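Local atomic coordinates of IroE protein (Escherichia coli, PDB entry 2GZS), a protein that hydrolyses the trilactone esters of enterobactin and its glucosylated forms, preferring the iron-free siderophores and usually cutting once to release linear trimers. Residues A[8-16]-A[28-36]; A[53-62]-A[251-260]. All coordinates share one frame; numbering follows the deposited sequence.

How the contacts relate
Contact 1 closes before contact 2 opens along the chain. The first is a local hairpin, strands 11-19 and 26-34, at one border of the mixed sheet; the second brings the region of helices 51-57 and 60-66 against helix 247-262, from the end of the modelled chain. Their centres lie about 14 Å apart and they touch directly. Met55, a selenomethionine turned away from segment 251-260, packs on Trp30 and Phe13 of the hairpin, while Ser8 OG and Asp60 OD1 stand 2.6 Å apart, a probable hydrogen bond. The residues of 53-62 thus join the sheet border to the C-terminal helix, which begins at the active-site residue His247.

Contact 1 (A[8-16]-A[28-36])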
# COMPACT_ATOMS: atom_id res chain seq x y z
N SER A 8 -16.62 9.65 12.19
CA SER A 8 -16.42 10.85 11.40
C SER A 8 -17.72 11.19 10.67
O SER A 8 -18.49 10.28 10.26
CB SER A 8 -15.28 10.71 10.40
OG SER A 8 -15.24 11.79 9.51
N VAL A 9 -17.94 12.51 10.50
CA VAL A 9 -19.13 12.79 9.71
C VAL A 9 -18.95 12.39 8.28
O VAL A 9 -19.88 12.27 7.49
CB VAL A 9 -19.48 14.30 9.80
CG1 VAL A 9 -20.06 14.64 11.13
CG2 VAL A 9 -18.21 15.14 9.56
N PHE A 10 -17.70 12.18 7.78
CA PHE A 10 -17.47 11.92 6.39
C PHE A 10 -17.46 10.42 6.00
O PHE A 10 -17.66 10.09 4.86
CB PHE A 10 -16.08 12.54 6.04
CG PHE A 10 -16.13 14.09 6.02
CD1 PHE A 10 -16.78 14.73 5.00
CD2 PHE A 10 -15.51 14.75 7.07
CE1 PHE A 10 -16.80 16.13 5.01
CE2 PHE A 10 -15.53 16.14 7.10
CZ PHE A 10 -16.21 16.77 6.09
N TYR A 11 -17.20 9.59 7.00
CA TYR A 11 -16.91 8.16 6.79
C TYR A 11 -17.37 7.36 8.00
O TYR A 11 -17.42 7.84 9.11
CB TYR A 11 -15.38 7.93 6.71
CG TYR A 11 -14.69 8.01 5.40
CD1 TYR A 11 -14.44 9.22 4.76
CD2 TYR A 11 -14.27 6.85 4.72
CE1 TYR A 11 -13.81 9.38 3.54
CE2 TYR A 11 -13.63 7.00 3.49
CZ TYR A 11 -13.38 8.23 2.89
OH TYR A 11 -12.76 8.36 1.67
N HIS A 12 -17.73 6.09 7.79
CA HIS A 12 -18.04 5.18 8.89
C HIS A 12 -17.05 4.01 8.86
O HIS A 12 -16.56 3.64 7.82
CB HIS A 12 -19.45 4.60 8.82
CG HIS A 12 -19.98 3.98 7.59
ND1 HIS A 12 -20.33 4.67 6.47
CD2 HIS A 12 -20.23 2.67 7.28
CE1 HIS A 12 -20.79 3.89 5.50
NE2 HIS A 12 -20.71 2.68 6.01
N PHE A 13 -16.83 3.45 10.01
CA PHE A 13 -15.73 2.48 10.13
C PHE A 13 -16.19 1.18 10.74
O PHE A 13 -17.07 1.14 11.57
CB PHE A 13 -14.72 3.07 11.12
CG PHE A 13 -14.12 4.36 10.68
CD1 PHE A 13 -12.91 4.37 10.03
CD2 PHE A 13 -14.82 5.56 10.93
CE1 PHE A 13 -12.38 5.58 9.63
CE2 PHE A 13 -14.26 6.76 10.52
CZ PHE A 13 -13.06 6.77 9.86
N SER A 14 -15.51 0.10 10.33
CA SER A 14 -15.68 -1.14 11.07
C SER A 14 -14.32 -1.80 11.21
O SER A 14 -13.37 -1.39 10.50
CB SER A 14 -16.74 -2.00 10.39
OG SER A 14 -16.41 -2.21 9.06
N ALA A 15 -14.15 -2.75 12.12
CA ALA A 15 -12.84 -3.40 12.28
C ALA A 15 -13.05 -4.91 12.25
O ALA A 15 -14.08 -5.38 12.74
CB ALA A 15 -12.11 -3.00 13.56
N THR A 16 -12.15 -5.68 11.64
CA THR A 16 -12.24 -7.13 11.58
C THR A 16 -10.85 -7.68 11.92
O THR A 16 -9.84 -6.98 11.91
CB THR A 16 -12.66 -7.67 10.22
OG1 THR A 16 -11.76 -7.36 9.16
CG2 THR A 16 -13.93 -6.92 9.80
N ARG A 28 -5.38 -6.71 12.47
CA ARG A 28 -6.55 -5.87 12.83
C ARG A 28 -6.82 -5.01 11.63
O ARG A 28 -5.89 -4.30 11.23
CB ARG A 28 -6.22 -5.03 14.05
CG ARG A 28 -7.42 -4.15 14.52
CD ARG A 28 -7.04 -3.56 15.87
NE ARG A 28 -6.85 -4.43 17.02
CZ ARG A 28 -6.03 -4.06 18.02
NH1 ARG A 28 -5.39 -2.90 17.94
NH2 ARG A 28 -5.90 -4.89 19.05
N VAL A 29 -7.97 -5.14 10.95
CA VAL A 29 -8.19 -4.51 9.66
C VAL A 29 -9.37 -3.54 9.82
O VAL A 29 -10.47 -3.96 10.23
CB VAL A 29 -8.49 -5.54 8.56
CG1 VAL A 29 -8.80 -4.85 7.23
CG2 VAL A 29 -7.28 -6.48 8.50
N TRP A 30 -9.10 -2.28 9.52
CA TRP A 30 -10.16 -1.27 9.59
C TRP A 30 -10.62 -0.97 8.17
O TRP A 30 -9.83 -0.77 7.23
CB TRP A 30 -9.70 0.04 10.21
CG TRP A 30 -9.35 -0.03 11.65
CD1 TRP A 30 -10.21 0.27 12.68
CD2 TRP A 30 -8.10 -0.39 12.26
NE1 TRP A 30 -9.55 0.11 13.89
CE2 TRP A 30 -8.25 -0.29 13.64
CE3 TRP A 30 -6.86 -0.79 11.69
CZ2 TRP A 30 -7.23 -0.57 14.52
CZ3 TRP A 30 -5.82 -1.07 12.59
CH2 TRP A 30 -6.01 -0.97 13.97
N THR A 31 -11.94 -0.94 7.98
CA THR A 31 -12.53 -0.54 6.72
C THR A 31 -13.27 0.79 6.92
O THR A 31 -14.17 0.86 7.77
CB THR A 31 -13.47 -1.61 6.16
OG1 THR A 31 -12.72 -2.83 5.99
CG2 THR A 31 -13.94 -1.25 4.76
N ALA A 32 -12.90 1.84 6.21
CA ALA A 32 -13.50 3.15 6.26
C ALA A 32 -14.29 3.34 4.98
O ALA A 32 -13.73 3.35 3.90
CB ALA A 32 -12.45 4.27 6.44
N VAL A 33 -15.63 3.49 5.11
CA VAL A 33 -16.51 3.61 3.95
C VAL A 33 -17.04 5.05 3.89
O VAL A 33 -17.50 5.52 4.96
CB VAL A 33 -17.71 2.65 4.04
CG1 VAL A 33 -18.64 2.82 2.87
CG2 VAL A 33 -17.26 1.16 4.10
N PRO A 34 -17.00 5.72 2.77
CA PRO A 34 -17.51 7.10 2.70
C PRO A 34 -19.01 7.14 3.06
O PRO A 34 -19.74 6.21 2.77
CB PRO A 34 -17.30 7.47 1.26
CG PRO A 34 -16.17 6.57 0.78
CD PRO A 34 -16.46 5.26 1.46
N ASN A 35 -19.38 8.24 3.70
CA ASN A 35 -20.82 8.45 3.96
C ASN A 35 -21.48 9.15 2.81
O ASN A 35 -22.70 9.28 2.84
CB ASN A 35 -20.96 9.29 5.24
CG ASN A 35 -20.72 8.48 6.47
OD1 ASN A 35 -20.51 7.25 6.38
ND2 ASN A 35 -20.78 9.06 7.66
N THR A 36 -20.72 9.65 1.86
CA THR A 36 -21.34 10.17 0.62
C THR A 36 -21.51 8.99 -0.31
O THR A 36 -20.80 7.96 -0.32
CB THR A 36 -20.50 11.35 0.15
OG1 THR A 36 -19.13 11.02 -0.06
CG2 THR A 36 -20.40 12.35 1.31
O HOH W 1 -17.50 11.17 2.27
O HOH W 2 -12.79 -4.14 8.55
O HOH W 3 -17.20 0.17 7.63
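His12 and Asn35 meet where strand 11-19 begins and strand 26-34 has just ended: ND1 of His12 donates to OD1 of Asn35 at 2.6 Å, the oxygen lying in the ring plane and met almost head-on (C=O...N 172°). The imidazole and amide planes are nearly coplanar. CB of Val33 lies over one face of the imidazole, 3.8 Å from the ring centroid, in a CH-pi contact. With chi1 of 50°, His12 CG sits between its own backbone N and carbonyl carbon, which keeps the ring beside Val33. Asn35 also closes the strand end through its backbone N, bonded to Phe10 O at 2.8 Å. Next door, Pro34 CA stands over the centre of the Tyr11 ring, whose OH bonds to Pro72 O. Phe13 CE1 presses on Ala32 CB at 3.4 Å, on a face covered by helix 51-57. Paired backbone bonds join His12 with Val33, Ser14 with Thr31 and Thr16 with Val29; a water bridges Val29 O (2.9 Å) and Thr31 OG1. Strand 26-34 bonds onward to strand 73-79, making this antiparallel hairpin one border of the alpha/beta-hydrolase sheet, with 11-19 its outermost strand there.

Contact 2 (A[53-62]-A[251-260]); sequences AVMDRLDDEL and FNASFRQALL
The Phe255 ring is sandwiched between aliphatic groups: Val54 CG1 lies over one face, 4.0 Å from CE1, and the CG of its own neighbour Arg256 covers the centre of the opposite face. Arg57 CB approaches CE2 of the same ring obliquely at 3.7 Å. The Phe251 ring, set with CG anti to the backbone N (chi1 -175°), reaches back to Ala53 CB through CZ (3.8 Å) and meets the extended Arg57 chain at CD2; guanidinium and ring planes stand 66° apart, so they do not stack. At the edge of the Arg57 guanidinium, near its plane, lies Asn252 OD1.

The Arg256 guanidinium has Asp59 OD2 at its edge, in plane, in a salt bridge whose NH1 bond is straight but weak at 3.5 Å. The other oxygen of this carboxylate, OD1, accepts from Leu62 N at 3.1 Å, so Asp59 is both the N-cap of helix 60-66 and an ionic partner of helix 247-262. With an alanine in place of Asp59, Leu62 N is likely to lose its cap and the Arg256 guanidinium this carboxylate, freer then to turn. The side chain of Leu62, whose backbone N takes the cap, enters a knob-into-hole site among Phe255, Arg256, Leu259 and Leu260, with CD2 3.9 Å from Leu259 CD1.

Helix 53-57 and helix 251-260 cross nearly at right angles, 82°, with axes 11.0 Å apart, a separation bridged by Ala53, Val54 and Arg57 against Phe251 and Phe255. Leu259 continues inward to Leu46 and Met48 of strand 43-48, while Phe251 makes edge-to-face contacts with Trp146 and His148, the latter lining the diisopropyl phosphonate pocket. In this alpha/beta hydrolase, the C-terminal helix, which begins at the active-site His247, thereby brings the Phe251 side chain to about 6 Å from that of His247, next to the catalytic centre.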
# COMPACT_ATOMS: atom_id res chain seq x y z
N ALA A 53 -0.78 2.61 12.09
CA ALA A 53 -0.14 3.95 12.02
C ALA A 53 -0.94 4.84 11.10
O ALA A 53 -1.14 6.03 11.34
CB ALA A 53 1.31 3.80 11.51
N VAL A 54 -1.45 4.26 9.98
CA VAL A 54 -2.34 5.01 9.10
C VAL A 54 -3.57 5.46 9.92
O VAL A 54 -3.93 6.67 9.83
CB VAL A 54 -2.75 4.14 7.90
CG1 VAL A 54 -3.89 4.87 7.19
CG2 VAL A 54 -1.58 3.88 6.96
N MSE A 55 -4.17 4.56 10.67
CA MSE A 55 -5.39 5.01 11.41
C MSE A 55 -5.07 6.07 12.43
O MSE A 55 -5.92 6.96 12.60
CB MSE A 55 -6.05 3.82 12.10
CG MSE A 55 -6.63 2.86 11.02
SE MSE A 55 -8.04 3.63 9.95
CE MSE A 55 -9.18 3.98 11.35
N ASP A 56 -3.94 6.01 13.07
CA ASP A 56 -3.56 7.05 14.02
C ASP A 56 -3.39 8.38 13.32
O ASP A 56 -3.47 9.41 14.04
CB ASP A 56 -2.22 6.65 14.65
CG ASP A 56 -1.68 7.73 15.60
OD1 ASP A 56 -2.05 7.64 16.79
OD2 ASP A 56 -0.92 8.63 15.18
N ARG A 57 -3.10 8.45 12.04
CA ARG A 57 -2.78 9.72 11.33
C ARG A 57 -4.00 10.15 10.52
O ARG A 57 -3.97 11.24 9.95
CB ARG A 57 -1.57 9.50 10.43
CG ARG A 57 -0.26 9.27 11.16
CD ARG A 57 0.78 8.59 10.29
NE ARG A 57 2.11 8.67 10.85
CZ ARG A 57 2.69 8.20 11.91
NH1 ARG A 57 2.01 7.47 12.79
NH2 ARG A 57 3.98 8.47 12.14
N LEU A 58 -5.06 9.35 10.40
CA LEU A 58 -6.21 9.72 9.60
C LEU A 58 -7.01 10.78 10.34
O LEU A 58 -7.18 10.63 11.54
CB LEU A 58 -7.01 8.46 9.30
CG LEU A 58 -8.10 8.53 8.27
CD1 LEU A 58 -7.47 8.83 6.90
CD2 LEU A 58 -8.91 7.21 8.18
N ASP A 59 -7.38 11.84 9.61
CA ASP A 59 -8.06 12.92 10.34
C ASP A 59 -9.16 13.47 9.42
O ASP A 59 -9.20 13.18 8.23
CB ASP A 59 -7.12 14.02 10.80
CG ASP A 59 -6.30 14.67 9.71
OD1 ASP A 59 -6.70 14.71 8.53
OD2 ASP A 59 -5.18 15.14 10.00
N ASP A 60 -10.01 14.28 10.09
CA ASP A 60 -11.18 14.76 9.35
C ASP A 60 -10.77 15.67 8.20
O ASP A 60 -11.53 15.67 7.22
CB ASP A 60 -12.16 15.48 10.30
CG ASP A 60 -13.24 14.62 10.94
OD1 ASP A 60 -13.49 13.47 10.51
OD2 ASP A 60 -13.87 15.10 11.92
N GLU A 61 -9.68 16.46 8.29
CA GLU A 61 -9.34 17.33 7.16
C GLU A 61 -9.04 16.48 5.92
O GLU A 61 -9.46 16.84 4.84
CB GLU A 61 -8.12 18.26 7.30
CG GLU A 61 -7.75 19.04 6.06
CD GLU A 61 -6.52 18.86 5.19
OE1 GLU A 61 -5.84 17.78 5.16
OE2 GLU A 61 -6.18 19.86 4.44
N LEU A 62 -8.32 15.36 6.02
CA LEU A 62 -8.10 14.52 4.87
C LEU A 62 -9.41 13.91 4.36
O LEU A 62 -9.63 13.96 3.18
CB LEU A 62 -7.08 13.39 5.22
CG LEU A 62 -6.82 12.42 4.05
CD1 LEU A 62 -6.14 12.96 2.84
CD2 LEU A 62 -5.99 11.27 4.62
N PHE A 251 6.05 9.29 5.52
CA PHE A 251 4.98 8.30 5.75
C PHE A 251 3.63 9.00 5.50
O PHE A 251 2.79 8.47 4.79
CB PHE A 251 5.09 7.69 7.15
CG PHE A 251 4.08 6.57 7.43
CD1 PHE A 251 4.53 5.27 7.32
CD2 PHE A 251 2.77 6.85 7.81
CE1 PHE A 251 3.60 4.24 7.56
CE2 PHE A 251 1.88 5.83 8.03
CZ PHE A 251 2.28 4.50 7.95
N ASN A 252 3.52 10.16 6.14
CA ASN A 252 2.27 10.93 6.03
C ASN A 252 2.01 11.36 4.61
O ASN A 252 0.93 11.20 4.03
CB ASN A 252 2.39 12.23 6.85
CG ASN A 252 2.20 12.01 8.33
OD1 ASN A 252 1.81 10.90 8.70
ND2 ASN A 252 2.49 13.04 9.11
N ALA A 253 2.99 12.01 3.97
CA ALA A 253 2.81 12.53 2.63
C ALA A 253 2.41 11.48 1.63
O ALA A 253 1.55 11.66 0.75
CB ALA A 253 4.12 13.20 2.14
N SER A 254 3.11 10.34 1.70
CA SER A 254 2.88 9.32 0.67
C SER A 254 1.50 8.65 0.90
O SER A 254 0.85 8.47 -0.13
CB SER A 254 4.07 8.34 0.68
OG SER A 254 4.09 7.55 1.84
N PHE A 255 1.14 8.39 2.15
CA PHE A 255 -0.20 7.71 2.26
C PHE A 255 -1.27 8.74 1.90
O PHE A 255 -2.27 8.37 1.28
CB PHE A 255 -0.36 7.09 3.63
CG PHE A 255 -1.12 7.79 4.72
CD1 PHE A 255 -2.55 7.87 4.73
CD2 PHE A 255 -0.48 8.36 5.81
CE1 PHE A 255 -3.23 8.51 5.75
CE2 PHE A 255 -1.16 9.03 6.80
CZ PHE A 255 -2.56 9.12 6.79
N ARG A 256 -1.11 9.99 2.35
CA ARG A 256 -2.22 10.94 2.07
C ARG A 256 -2.27 11.24 0.61
O ARG A 256 -3.35 11.33 -0.01
CB ARG A 256 -1.98 12.18 2.93
CG ARG A 256 -2.21 11.93 4.40
CD ARG A 256 -1.93 13.25 5.15
NE ARG A 256 -1.64 12.95 6.53
CZ ARG A 256 -2.37 13.41 7.53
NH1 ARG A 256 -3.39 14.18 7.18
NH2 ARG A 256 -2.01 13.06 8.76
N GLN A 257 -1.15 11.40 -0.09
CA GLN A 257 -1.17 11.70 -1.51
C GLN A 257 -1.71 10.51 -2.32
O GLN A 257 -2.38 10.70 -3.31
CB GLN A 257 0.21 12.20 -2.01
CG GLN A 257 0.15 12.59 -3.50
CD GLN A 257 -0.71 13.84 -3.72
OE1 GLN A 257 -0.36 14.91 -3.23
NE2 GLN A 257 -1.84 13.73 -4.40
N ALA A 258 -1.42 9.28 -1.83
CA ALA A 258 -2.02 8.13 -2.52
C ALA A 258 -3.55 8.14 -2.40
O ALA A 258 -4.19 7.89 -3.41
CB ALA A 258 -1.40 6.84 -1.94
N LEU A 259 -4.00 8.42 -1.19
CA LEU A 259 -5.49 8.51 -1.10
C LEU A 259 -6.03 9.60 -2.01
O LEU A 259 -7.04 9.47 -2.70
CB LEU A 259 -5.84 8.74 0.36
CG LEU A 259 -5.75 7.54 1.28
CD1 LEU A 259 -5.75 7.90 2.76
CD2 LEU A 259 -6.94 6.57 0.97
N LEU A 260 -5.38 10.76 -1.98
CA LEU A 260 -5.89 11.88 -2.81
C LEU A 260 -5.86 11.53 -4.28
O LEU A 260 -6.77 11.84 -5.08
CB LEU A 260 -5.07 13.14 -2.51
CG LEU A 260 -5.33 13.74 -1.13
CD1 LEU A 260 -4.19 14.67 -0.74
CD2 LEU A 260 -6.64 14.53 -1.09